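Putative nucleoprotein (Infectious salmon anemia virus, PDB 4EWC) encapsidates the negative-strand viral RNA, protecting it from nucleases and forming the ribonucleoprotein that serves as template for transcription and replication. Local coordinates at residues 153-158 with 179-184; 172-177 with 426-431; 268-273 with 446-451; 436-441 with 488-493. All blocks are in the same frame, centred on the assembly; numbering follows the deposited sequence.

Contact 1 of 4, residues 153-158 with 179-184; sequences MVFPAL and AIMRIL. Unlike the reference sequence in segment 179-184: Met181 (reference Ile).
The helical bond from Leu184 N to Ile180 O, 2.8 Å long, joins successive turns of helix 174-188, and both side chains reach segment 153-158 of helix 142-162. No hydrogen bond passes between the segments, so the evidence for the contact is entirely apolar. Leu184 presents CD2 between the branches of Leu158, 3.5 Å from CD2 of Leu158 and a little farther from its CD1, with the two side chains crossing at about a right angle. Leu158 CD1 also lies 4.2 Å from Ile180 CG2. Met181, modelled as selenomethionine, bends at chi2 and chi3 (-51° and -52°), which turns its selenium back toward the other helix. There SE makes a Met-aromatic contact, 5.1 Å from the centroid of the Phe155 ring and oblique to it, while Leu158 CD1 rests over one ring face near the rim. The axes of the two short segments approach to 12.2 Å at 104°, so they meet almost perpendicularly through side-chain ends alone. Although residues 144-166 are predicted to span a membrane, here this part is buried in a helical protein core: helix 226-236 packs on Val154 and Leu184, helix 253-269 on Met181, and helix 394-402 on Phe155 and Leu158.

Contact 2 of 4, residues 172-177 with 426-431; sequences SIWQNG and AKLKVG
Ile173 and Lys429 form a single beta bridge with the parallel bonding pattern, set exactly where helix 174-188 begins, Ile173 being its N-cap residue. Lys429 supplies both backbone bonds: its N donates to Ser172 O at 2.8 Å, and its O accepts from Trp174 N at 2.7 Å. Apolar groups fill in beside the backbone: Leu428 CD1 sits 4.1 Å from Trp174 CB, and Val430 CG2 approaches the same CB to 3.8 Å. Gln175 continues the pairing with its side chain. The amide meets the peptide groups of Gly431 twice, NE2 donating to Gly431 O at 2.8 Å and OE1 accepting from Gly431 N at 3.3 Å. The second bond is the longer but nearly straight, at 170°. Gly431 O lies close to the plane of the Gln175 amide, and two-point binding should restrict rotation of that group. A bend at chi2 (85°) swings the amide to the strand, where Phe436 and Tyr487 also touch Gln175. Farther out, Leu428 O pairs with Leu492 N and Val430 N with Gln490 O, which joins this strand to segment 488-493, so it is bonded along both edges. Ser172 OG is bonded chiefly to Gly169 O, and its link to Lys429 NZ is weak.

Contact 3 of 4, residues 268-273 with 446-451; sequences VLSADQ and AVSMVA
With chi1 at 61°, Ser270 holds OG between its own backbone N and carbonyl carbon, directed at the last turn of helix 438-449, and Ser448 answers with OG anti to its carbonyl carbon (chi1 -70°). The hydroxyls end 3.6 Å apart, Ser270 OG to Ser448 OG, without a bond between them. Each is instead hydrogen-bonded to Ser267 O, one turn back on helix 253-269, so a single carbonyl oxygen collects a hydroxyl from each side of the interface. Ser448 OG also has a weak bond to Cys444 O. Val447 brings a methyl group in beside the serines: its CG1 packs beside the carbonyl of Ser270 and lies 3.7 Å from Ser270 OG. Helix 438-449 ends in a Schellman motif, with Ala451 at C-prime in the positive-phi region (53°). Ala451 N reaches back weakly to Ser448 O, and the following backbone N bonds to Val447 O. This turn places Ala451 CA 3.7 Å from Ser270 OG. Ala271 CB adds a looser touch on Ser448 OG at 4.1 Å. Around the pair, helix 457-463 packs on Val447 through Ile460, helix 174-188 packs on Val268, and Val450 lies against Ser521 of the second subunit.

Contact 4 of 4, residues 436-441 with 488-493; sequences FTMSVA and TIQGLR
Met438 and Leu492 mark the nearest backbones, with CA atoms 7.8 Å apart, a separation wide enough for side chains to fill. The motif is a helix N terminus packed on a two-stranded antiparallel sheet: Thr437 is the N-cap residue of helix 438-449, and strand 488-491 pairs with strand 429-432. Met438, a selenomethionine, buries more surface here than any other residue. Its CG is anti to the backbone N (chi1 174°), which sends the chain toward the strand, and bends at chi2 and chi3 fold the end over residues 490-492. CE lies against the strand backbone near Gly491 O and 3.8 Å from Gln490 CG. SE, one atom back, meets Leu492 CD1 at 3.8 Å, the two side chains crossing obliquely. Leu492 spans two successive turns of the helix with its two methyl groups. Val430 of the partner strand touches Met438, Ala441 and Leu492 alike, joining them on one apolar patch, whereas Gln490 and Gly491 lie toward solvent. The helix start has its own bonds: Ala441 N closes the first turn on Thr437 O at 2.9 Å, and Thr437 OG1 is hydrogen-bonded to Ser439 OG at 3.1 Å. At the inner end of the interface, Ala441 CB and Leu492 CD2 stand 4.2 Å apart.

In the fold
From the N terminus, contact 1 closes a short loop between helices 142-162 and 174-188. Contact 2 opens inside that loop, at the start of helix 174-188, and closes only at strand 429-432. Contact 3 opens within this long span and closes at the end of helix 438-449, and contact 4 opens on the same helix and closes at strand 488-491. Each contact therefore crosses the next, and none nests. Contacts 1 and 3 are in series yet joined by the Arg182-Asp272 salt bridge. Contacts 2 and 4, centres 9 Å apart, share the two-stranded sheet, which thus connects helix 174-188 with helix 438-449.

Contact 1 of 4, residues 153-158 with 179-184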
loop_
_atom_site.group_PDB
_atom_site.type_symbol
_atom_site.label_atom_id
_atom_site.label_comp_id
_atom_site.label_asym_id
_atom_site.label_seq_id
_atom_site.Cartn_x
_atom_site.Cartn_y
_atom_site.Cartn_z
HETATM N N MSE A 153 31.189 9.175 -21.818
HETATM C CA MSE A 153 32.367 8.731 -22.568
HETATM C C MSE A 153 32.402 7.224 -22.764
HETATM O O MSE A 153 32.840 6.742 -23.811
HETATM C CB MSE A 153 33.677 9.226 -21.929
HETATM C CG MSE A 153 33.944 10.696 -22.212
HETATM SE SE MSE A 153 35.628 11.290 -21.432
HETATM C CE MSE A 153 36.818 10.299 -22.573
ATOM N N VAL A 154 31.928 6.482 -21.766
ATOM C CA VAL A 154 31.981 5.028 -21.810
ATOM C C VAL A 154 30.848 4.441 -22.652
ATOM O O VAL A 154 31.098 3.612 -23.527
ATOM C CB VAL A 154 32.045 4.420 -20.369
ATOM C CG1 VAL A 154 31.893 2.871 -20.361
ATOM C CG2 VAL A 154 33.350 4.835 -19.670
ATOM N N PHE A 155 29.612 4.886 -22.428
ATOM C CA PHE A 155 28.456 4.337 -23.172
ATOM C C PHE A 155 28.552 4.379 -24.717
ATOM O O PHE A 155 28.221 3.384 -25.371
ATOM C CB PHE A 155 27.122 4.906 -22.655
ATOM C CG PHE A 155 26.629 4.243 -21.386
ATOM C CD1 PHE A 155 27.488 4.049 -20.306
ATOM C CD2 PHE A 155 25.305 3.815 -21.266
ATOM C CE1 PHE A 155 27.044 3.422 -19.133
ATOM C CE2 PHE A 155 24.848 3.194 -20.091
ATOM C CZ PHE A 155 25.718 3.003 -19.033
ATOM N N PRO A 156 29.003 5.515 -25.304
ATOM C CA PRO A 156 29.213 5.495 -26.764
ATOM C C PRO A 156 30.193 4.398 -27.189
ATOM O O PRO A 156 29.958 3.713 -28.182
ATOM C CB PRO A 156 29.802 6.874 -27.056
ATOM C CG PRO A 156 29.229 7.751 -25.982
ATOM C CD PRO A 156 29.159 6.876 -24.749
ATOM N N ALA A 157 31.259 4.212 -26.421
ATOM C CA ALA A 157 32.246 3.175 -26.717
ATOM C C ALA A 157 31.649 1.784 -26.594
ATOM O O ALA A 157 32.062 0.864 -27.310
ATOM C CB ALA A 157 33.443 3.309 -25.806
ATOM N N LEU A 158 30.687 1.628 -25.686
ATOM C CA LEU A 158 29.956 0.381 -25.595
ATOM C C LEU A 158 29.019 0.226 -26.791
ATOM O O LEU A 158 28.840 -0.875 -27.290
ATOM C CB LEU A 158 29.142 0.295 -24.288
ATOM C CG LEU A 158 29.892 0.248 -22.971
ATOM C CD1 LEU A 158 28.889 0.345 -21.827
ATOM C CD2 LEU A 158 30.741 -1.025 -22.871
ATOM N N ALA A 179 22.995 -7.307 -19.833
ATOM C CA ALA A 179 24.016 -8.245 -20.263
ATOM C C ALA A 179 25.332 -7.533 -20.590
ATOM O O ALA A 179 26.410 -8.032 -20.272
ATOM C CB ALA A 179 23.516 -9.049 -21.449
ATOM N N ILE A 180 25.231 -6.363 -21.216
ATOM C CA ILE A 180 26.398 -5.576 -21.604
ATOM C C ILE A 180 27.200 -5.091 -20.377
ATOM O O ILE A 180 28.421 -5.244 -20.321
ATOM C CB ILE A 180 25.974 -4.420 -22.558
ATOM C CG1 ILE A 180 25.679 -5.003 -23.951
ATOM C CG2 ILE A 180 27.024 -3.335 -22.649
ATOM C CD1 ILE A 180 24.881 -4.092 -24.877
HETATM N N MSE A 181 26.520 -4.543 -19.375
HETATM C CA MSE A 181 27.208 -4.133 -18.154
HETATM C C MSE A 181 27.854 -5.313 -17.404
HETATM O O MSE A 181 28.923 -5.168 -16.811
HETATM C CB MSE A 181 26.266 -3.394 -17.195
HETATM C CG MSE A 181 25.843 -2.025 -17.607
HETATM SE SE MSE A 181 27.341 -0.842 -18.115
HETATM C CE MSE A 181 28.543 -0.986 -16.603
ATOM N N ARG A 182 27.187 -6.459 -17.404
ATOM C CA ARG A 182 27.682 -7.614 -16.667
ATOM C C ARG A 182 28.947 -8.116 -17.322
ATOM O O ARG A 182 29.917 -8.464 -16.645
ATOM C CB ARG A 182 26.630 -8.727 -16.609
ATOM C CG ARG A 182 25.556 -8.509 -15.569
ATOM C CD ARG A 182 24.504 -9.612 -15.635
ATOM N NE ARG A 182 23.272 -9.249 -14.924
ATOM C CZ ARG A 182 23.070 -9.429 -13.614
ATOM N NH1 ARG A 182 24.021 -9.972 -12.856
ATOM N NH2 ARG A 182 21.915 -9.070 -13.057
ATOM N N ILE A 183 28.931 -8.150 -18.649
ATOM C CA ILE A 183 30.104 -8.570 -19.398
ATOM C C ILE A 183 31.216 -7.527 -19.279
ATOM O O ILE A 183 32.402 -7.860 -19.188
ATOM C CB ILE A 183 29.759 -8.898 -20.865
ATOM C CG1 ILE A 183 30.880 -9.695 -21.510
ATOM C CG2 ILE A 183 29.457 -7.666 -21.664
ATOM C CD1 ILE A 183 31.037 -11.055 -20.898
ATOM N N LEU A 184 30.821 -6.262 -19.246
ATOM C CA LEU A 184 31.782 -5.186 -19.080
ATOM C C LEU A 184 32.489 -5.331 -17.748
ATOM O O LEU A 184 33.713 -5.318 -17.689
ATOM C CB LEU A 184 31.090 -3.834 -19.157
ATOM C CG LEU A 184 31.941 -2.596 -18.857
ATOM C CD1 LEU A 184 33.337 -2.683 -19.452
ATOM C CD2 LEU A 184 31.236 -1.377 -19.392
#

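Contact 2 of 4, residues 172-177 with 426-431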
loop_
_atom_site.group_PDB
_atom_site.type_symbol
_atom_site.label_atom_id
_atom_site.label_comp_id
_atom_site.label_asym_id
_atom_site.label_seq_id
_atom_site.Cartn_x
_atom_site.Cartn_y
_atom_site.Cartn_z
ATOM N N SER A 172 18.365 -2.347 -28.016
ATOM C CA SER A 172 17.229 -1.644 -27.414
ATOM C C SER A 172 16.427 -2.564 -26.472
ATOM O O SER A 172 15.484 -2.133 -25.798
ATOM C CB SER A 172 16.320 -1.014 -28.494
ATOM O OG SER A 172 15.704 -2.000 -29.293
ATOM N N ILE A 173 16.823 -3.828 -26.421
ATOM C CA ILE A 173 16.165 -4.785 -25.553
ATOM C C ILE A 173 16.777 -4.782 -24.157
ATOM O O ILE A 173 17.986 -4.987 -23.984
ATOM C CB ILE A 173 16.207 -6.196 -26.140
ATOM C CG1 ILE A 173 15.452 -6.211 -27.464
ATOM C CG2 ILE A 173 15.593 -7.203 -25.164
ATOM C CD1 ILE A 173 15.723 -7.436 -28.333
ATOM N N TRP A 174 15.911 -4.554 -23.175
ATOM C CA TRP A 174 16.288 -4.427 -21.768
ATOM C C TRP A 174 17.318 -5.446 -21.284
ATOM O O TRP A 174 18.388 -5.074 -20.799
ATOM C CB TRP A 174 15.043 -4.497 -20.893
ATOM C CG TRP A 174 15.378 -4.345 -19.496
ATOM C CD1 TRP A 174 15.677 -3.191 -18.858
ATOM C CD2 TRP A 174 15.496 -5.394 -18.528
ATOM N NE1 TRP A 174 15.966 -3.443 -17.540
ATOM C CE2 TRP A 174 15.862 -4.789 -17.312
ATOM C CE3 TRP A 174 15.318 -6.783 -18.572
ATOM C CZ2 TRP A 174 16.049 -5.528 -16.138
ATOM C CZ3 TRP A 174 15.516 -7.502 -17.418
ATOM C CH2 TRP A 174 15.872 -6.869 -16.211
ATOM N N GLN A 175 16.990 -6.725 -21.446
ATOM C CA GLN A 175 17.884 -7.813 -21.060
ATOM C C GLN A 175 19.287 -7.600 -21.578
ATOM O O GLN A 175 20.251 -7.986 -20.919
ATOM C CB GLN A 175 17.383 -9.175 -21.573
ATOM C CG GLN A 175 16.245 -9.797 -20.801
ATOM C CD GLN A 175 14.903 -9.280 -21.261
ATOM O OE1 GLN A 175 14.823 -8.287 -21.995
ATOM N NE2 GLN A 175 13.834 -9.958 -20.846
ATOM N N ASN A 176 19.399 -6.995 -22.762
ATOM C CA ASN A 176 20.700 -6.858 -23.406
ATOM C C ASN A 176 21.596 -5.754 -22.785
ATOM O O ASN A 176 22.815 -5.940 -22.626
ATOM C CB ASN A 176 20.545 -6.726 -24.918
ATOM C CG ASN A 176 19.951 -7.994 -25.574
ATOM O OD1 ASN A 176 20.253 -9.115 -25.186
ATOM N ND2 ASN A 176 19.101 -7.795 -26.579
ATOM N N GLY A 177 20.999 -4.617 -22.426
ATOM C CA GLY A 177 21.704 -3.635 -21.632
ATOM C C GLY A 177 22.300 -4.218 -20.348
ATOM O O GLY A 177 23.476 -4.010 -20.047
ATOM N N ALA A 426 13.548 7.863 -24.447
ATOM C CA ALA A 426 13.896 6.680 -25.226
ATOM C C ALA A 426 12.715 5.715 -25.362
ATOM O O ALA A 426 11.703 5.811 -24.656
ATOM C CB ALA A 426 15.100 5.969 -24.643
ATOM N N LYS A 427 12.870 4.793 -26.301
ATOM C CA LYS A 427 11.864 3.808 -26.612
ATOM C C LYS A 427 12.447 2.427 -26.330
ATOM O O LYS A 427 12.748 1.662 -27.247
ATOM C CB LYS A 427 11.404 3.948 -28.060
ATOM C CG LYS A 427 10.489 5.157 -28.299
ATOM C CD LYS A 427 10.275 5.443 -29.792
ATOM C CE LYS A 427 9.279 6.587 -30.027
ATOM N NZ LYS A 427 9.668 7.870 -29.361
ATOM N N LEU A 428 12.609 2.135 -25.038
ATOM C CA LEU A 428 13.107 0.858 -24.560
ATOM C C LEU A 428 12.195 -0.277 -24.994
ATOM O O LEU A 428 10.974 -0.113 -25.111
ATOM C CB LEU A 428 13.211 0.886 -23.025
ATOM C CG LEU A 428 13.613 -0.425 -22.329
ATOM C CD1 LEU A 428 15.000 -0.875 -22.777
ATOM C CD2 LEU A 428 13.550 -0.293 -20.832
ATOM N N LYS A 429 12.794 -1.428 -25.249
ATOM C CA LYS A 429 12.017 -2.621 -25.531
ATOM C C LYS A 429 12.435 -3.743 -24.586
ATOM O O LYS A 429 13.506 -3.702 -23.976
ATOM C CB LYS A 429 12.172 -3.035 -26.993
ATOM C CG LYS A 429 11.612 -2.003 -27.941
ATOM C CD LYS A 429 11.272 -2.585 -29.277
ATOM C CE LYS A 429 11.326 -1.516 -30.350
ATOM N NZ LYS A 429 12.744 -1.080 -30.613
ATOM N N VAL A 430 11.576 -4.735 -24.439
ATOM C CA VAL A 430 11.868 -5.808 -23.507
ATOM C C VAL A 430 11.336 -7.138 -24.040
ATOM O O VAL A 430 10.386 -7.165 -24.814
ATOM C CB VAL A 430 11.312 -5.485 -22.086
ATOM C CG1 VAL A 430 9.792 -5.395 -22.106
ATOM C CG2 VAL A 430 11.799 -6.490 -21.062
ATOM N N GLY A 431 11.991 -8.226 -23.659
ATOM C CA GLY A 431 11.499 -9.550 -23.953
ATOM C C GLY A 431 10.666 -10.043 -22.791
ATOM O O GLY A 431 11.125 -10.004 -21.648
#

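Contact 3 of 4, residues 268-273 with 446-451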
loop_
_atom_site.group_PDB
_atom_site.type_symbol
_atom_site.label_atom_id
_atom_site.label_comp_id
_atom_site.label_asym_id
_atom_site.label_seq_id
_atom_site.Cartn_x
_atom_site.Cartn_y
_atom_site.Cartn_z
ATOM N N VAL A 268 22.421 -2.037 -11.612
ATOM C CA VAL A 268 22.181 -3.158 -12.520
ATOM C C VAL A 268 21.916 -4.445 -11.752
ATOM O O VAL A 268 21.027 -5.240 -12.106
ATOM C CB VAL A 268 23.391 -3.372 -13.464
ATOM C CG1 VAL A 268 23.475 -4.798 -13.951
ATOM C CG2 VAL A 268 23.334 -2.402 -14.615
ATOM N N LEU A 269 22.678 -4.629 -10.676
ATOM C CA LEU A 269 22.627 -5.860 -9.911
ATOM C C LEU A 269 21.477 -5.898 -8.910
ATOM O O LEU A 269 21.169 -6.956 -8.381
ATOM C CB LEU A 269 23.935 -6.069 -9.159
ATOM C CG LEU A 269 25.151 -6.308 -10.025
ATOM C CD1 LEU A 269 26.346 -6.524 -9.127
ATOM C CD2 LEU A 269 24.940 -7.483 -10.953
ATOM N N SER A 270 20.851 -4.757 -8.635
ATOM C CA SER A 270 19.809 -4.728 -7.613
ATOM C C SER A 270 18.562 -5.530 -8.019
ATOM O O SER A 270 17.776 -5.943 -7.170
ATOM C CB SER A 270 19.459 -3.290 -7.184
ATOM O OG SER A 270 18.969 -2.523 -8.264
ATOM N N ALA A 271 18.410 -5.795 -9.311
ATOM C CA ALA A 271 17.286 -6.589 -9.787
ATOM C C ALA A 271 17.455 -8.042 -9.386
ATOM O O ALA A 271 16.470 -8.743 -9.152
ATOM C CB ALA A 271 17.124 -6.464 -11.292
ATOM N N ASP A 272 18.696 -8.501 -9.285
ATOM C CA ASP A 272 18.948 -9.860 -8.803
ATOM C C ASP A 272 18.511 -10.047 -7.373
ATOM O O ASP A 272 18.040 -11.120 -6.996
ATOM C CB ASP A 272 20.419 -10.226 -8.922
ATOM C CG ASP A 272 20.959 -10.001 -10.320
ATOM O OD1 ASP A 272 20.154 -9.865 -11.282
ATOM O OD2 ASP A 272 22.206 -9.962 -10.456
ATOM N N GLN A 273 18.673 -9.015 -6.557
ATOM C CA GLN A 273 18.271 -9.145 -5.164
ATOM C C GLN A 273 16.763 -9.172 -5.027
ATOM O O GLN A 273 16.249 -9.510 -3.974
ATOM C CB GLN A 273 18.891 -8.050 -4.306
ATOM C CG GLN A 273 20.181 -8.470 -3.695
ATOM C CD GLN A 273 20.755 -7.391 -2.830
ATOM O OE1 GLN A 273 21.286 -6.400 -3.331
ATOM N NE2 GLN A 273 20.628 -7.553 -1.517
ATOM N N ALA A 446 12.043 -0.610 -11.911
ATOM C CA ALA A 446 11.797 0.202 -10.736
ATOM C C ALA A 446 12.903 -0.013 -9.724
ATOM O O ALA A 446 13.520 0.942 -9.235
ATOM C CB ALA A 446 10.462 -0.155 -10.117
ATOM N N VAL A 447 13.148 -1.281 -9.413
ATOM C CA VAL A 447 14.166 -1.648 -8.446
ATOM C C VAL A 447 15.569 -1.095 -8.821
ATOM O O VAL A 447 16.261 -0.563 -7.974
ATOM C CB VAL A 447 14.133 -3.169 -8.161
ATOM C CG1 VAL A 447 15.485 -3.696 -7.687
ATOM C CG2 VAL A 447 13.040 -3.474 -7.151
ATOM N N SER A 448 15.972 -1.178 -10.080
ATOM C CA SER A 448 17.243 -0.593 -10.470
ATOM C C SER A 448 17.263 0.951 -10.410
ATOM O O SER A 448 18.278 1.577 -10.006
ATOM C CB SER A 448 17.691 -1.106 -11.827
ATOM O OG SER A 448 18.071 -2.480 -11.713
HETATM N N MSE A 449 16.144 1.568 -10.773
HETATM C CA MSE A 449 16.053 3.022 -10.669
HETATM C C MSE A 449 16.324 3.550 -9.256
HETATM O O MSE A 449 16.987 4.570 -9.090
HETATM C CB MSE A 449 14.746 3.552 -11.232
HETATM C CG MSE A 449 14.714 3.496 -12.749
HETATM SE SE MSE A 449 13.079 4.322 -13.430
HETATM C CE MSE A 449 13.856 6.122 -13.443
ATOM N N VAL A 450 15.825 2.846 -8.245
ATOM C CA VAL A 450 16.068 3.240 -6.875
ATOM C C VAL A 450 17.229 2.455 -6.295
ATOM O O VAL A 450 17.595 2.637 -5.124
ATOM C CB VAL A 450 14.811 3.090 -6.020
ATOM C CG1 VAL A 450 13.701 3.983 -6.589
ATOM C CG2 VAL A 450 14.387 1.599 -5.928
ATOM N N ALA A 451 17.817 1.605 -7.140
ATOM C CA ALA A 451 19.030 0.851 -6.792
ATOM C C ALA A 451 18.928 0.067 -5.487
ATOM O O ALA A 451 19.890 0.007 -4.723
ATOM C CB ALA A 451 20.237 1.788 -6.730
#

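Contact 4 of 4, residues 436-441 with 488-493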
loop_
_atom_site.group_PDB
_atom_site.type_symbol
_atom_site.label_atom_id
_atom_site.label_comp_id
_atom_site.label_asym_id
_atom_site.label_seq_id
_atom_site.Cartn_x
_atom_site.Cartn_y
_atom_site.Cartn_z
ATOM N N PHE A 436 8.311 -14.304 -16.891
ATOM C CA PHE A 436 8.859 -12.959 -16.869
ATOM C C PHE A 436 7.911 -12.035 -17.631
ATOM O O PHE A 436 8.144 -11.735 -18.801
ATOM C CB PHE A 436 10.241 -12.974 -17.518
ATOM C CG PHE A 436 11.087 -11.777 -17.175
ATOM C CD1 PHE A 436 11.012 -10.599 -17.928
ATOM C CD2 PHE A 436 11.971 -11.825 -16.109
ATOM C CE1 PHE A 436 11.800 -9.488 -17.602
ATOM C CE2 PHE A 436 12.763 -10.704 -15.774
ATOM C CZ PHE A 436 12.676 -9.547 -16.520
ATOM N N THR A 437 6.840 -11.597 -16.966
ATOM C CA THR A 437 5.806 -10.775 -17.608
ATOM C C THR A 437 6.183 -9.303 -17.648
ATOM O O THR A 437 7.222 -8.900 -17.122
ATOM C CB THR A 437 4.447 -10.885 -16.888
ATOM O OG1 THR A 437 4.502 -10.178 -15.646
ATOM C CG2 THR A 437 4.092 -12.337 -16.620
HETATM N N MSE A 438 5.323 -8.497 -18.254
HETATM C CA MSE A 438 5.592 -7.081 -18.381
HETATM C C MSE A 438 5.644 -6.429 -17.010
HETATM O O MSE A 438 6.499 -5.578 -16.748
HETATM C CB MSE A 438 4.557 -6.404 -19.283
HETATM C CG MSE A 438 4.701 -4.887 -19.347
HETATM SE SE MSE A 438 6.376 -4.303 -20.219
HETATM C CE MSE A 438 6.025 -4.863 -22.037
ATOM N N SER A 439 4.741 -6.833 -16.128
ATOM C CA SER A 439 4.700 -6.258 -14.795
ATOM C C SER A 439 5.911 -6.690 -13.968
ATOM O O SER A 439 6.356 -5.964 -13.083
ATOM C CB SER A 439 3.407 -6.638 -14.088
ATOM O OG SER A 439 3.439 -8.000 -13.781
ATOM N N VAL A 440 6.440 -7.874 -14.251
ATOM C CA VAL A 440 7.710 -8.299 -13.657
ATOM C C VAL A 440 8.855 -7.407 -14.137
ATOM O O VAL A 440 9.639 -6.897 -13.334
ATOM C CB VAL A 440 8.049 -9.753 -14.017
ATOM C CG1 VAL A 440 9.447 -10.120 -13.509
ATOM C CG2 VAL A 440 7.025 -10.697 -13.429
ATOM N N ALA A 441 8.931 -7.207 -15.454
ATOM C CA ALA A 441 9.976 -6.379 -16.046
ATOM C C ALA A 441 9.914 -4.964 -15.491
ATOM O O ALA A 441 10.952 -4.384 -15.155
ATOM C CB ALA A 441 9.876 -6.378 -17.568
ATOM N N THR A 488 8.339 -12.791 -26.089
ATOM C CA THR A 488 7.702 -11.946 -27.076
ATOM C C THR A 488 8.152 -10.529 -26.812
ATOM O O THR A 488 7.924 -9.971 -25.741
ATOM C CB THR A 488 6.188 -12.022 -27.035
ATOM O OG1 THR A 488 5.782 -13.327 -27.448
ATOM C CG2 THR A 488 5.612 -11.007 -27.997
ATOM N N ILE A 489 8.815 -9.960 -27.799
ATOM C CA ILE A 489 9.456 -8.683 -27.625
ATOM C C ILE A 489 8.517 -7.532 -27.908
ATOM O O ILE A 489 8.151 -7.281 -29.048
ATOM C CB ILE A 489 10.709 -8.609 -28.484
ATOM C CG1 ILE A 489 11.743 -9.584 -27.907
ATOM C CG2 ILE A 489 11.251 -7.170 -28.522
ATOM C CD1 ILE A 489 12.897 -9.841 -28.826
ATOM N N GLN A 490 8.116 -6.843 -26.848
ATOM C CA GLN A 490 7.254 -5.690 -26.989
ATOM C C GLN A 490 7.801 -4.487 -26.261
ATOM O O GLN A 490 8.841 -4.547 -25.622
ATOM C CB GLN A 490 5.834 -5.991 -26.534
ATOM C CG GLN A 490 5.749 -6.819 -25.280
ATOM C CD GLN A 490 4.347 -7.327 -25.056
ATOM O OE1 GLN A 490 4.006 -7.816 -23.977
ATOM N NE2 GLN A 490 3.516 -7.203 -26.083
ATOM N N GLY A 491 7.106 -3.368 -26.419
ATOM C CA GLY A 491 7.591 -2.090 -25.948
ATOM C C GLY A 491 7.466 -1.901 -24.457
ATOM O O GLY A 491 6.443 -2.228 -23.860
ATOM N N LEU A 492 8.519 -1.361 -23.858
ATOM C CA LEU A 492 8.515 -1.038 -22.443
ATOM C C LEU A 492 8.388 0.467 -22.282
ATOM O O LEU A 492 9.370 1.156 -22.028
ATOM C CB LEU A 492 9.800 -1.534 -21.782
ATOM C CG LEU A 492 9.891 -1.531 -20.254
ATOM C CD1 LEU A 492 8.554 -1.238 -19.596
ATOM C CD2 LEU A 492 10.461 -2.847 -19.754
ATOM N N ARG A 493 7.169 0.970 -22.444
ATOM C CA ARG A 493 6.910 2.398 -22.344
ATOM C C ARG A 493 7.106 2.874 -20.914
ATOM O O ARG A 493 6.668 2.222 -19.971
ATOM C CB ARG A 493 5.494 2.721 -22.823
#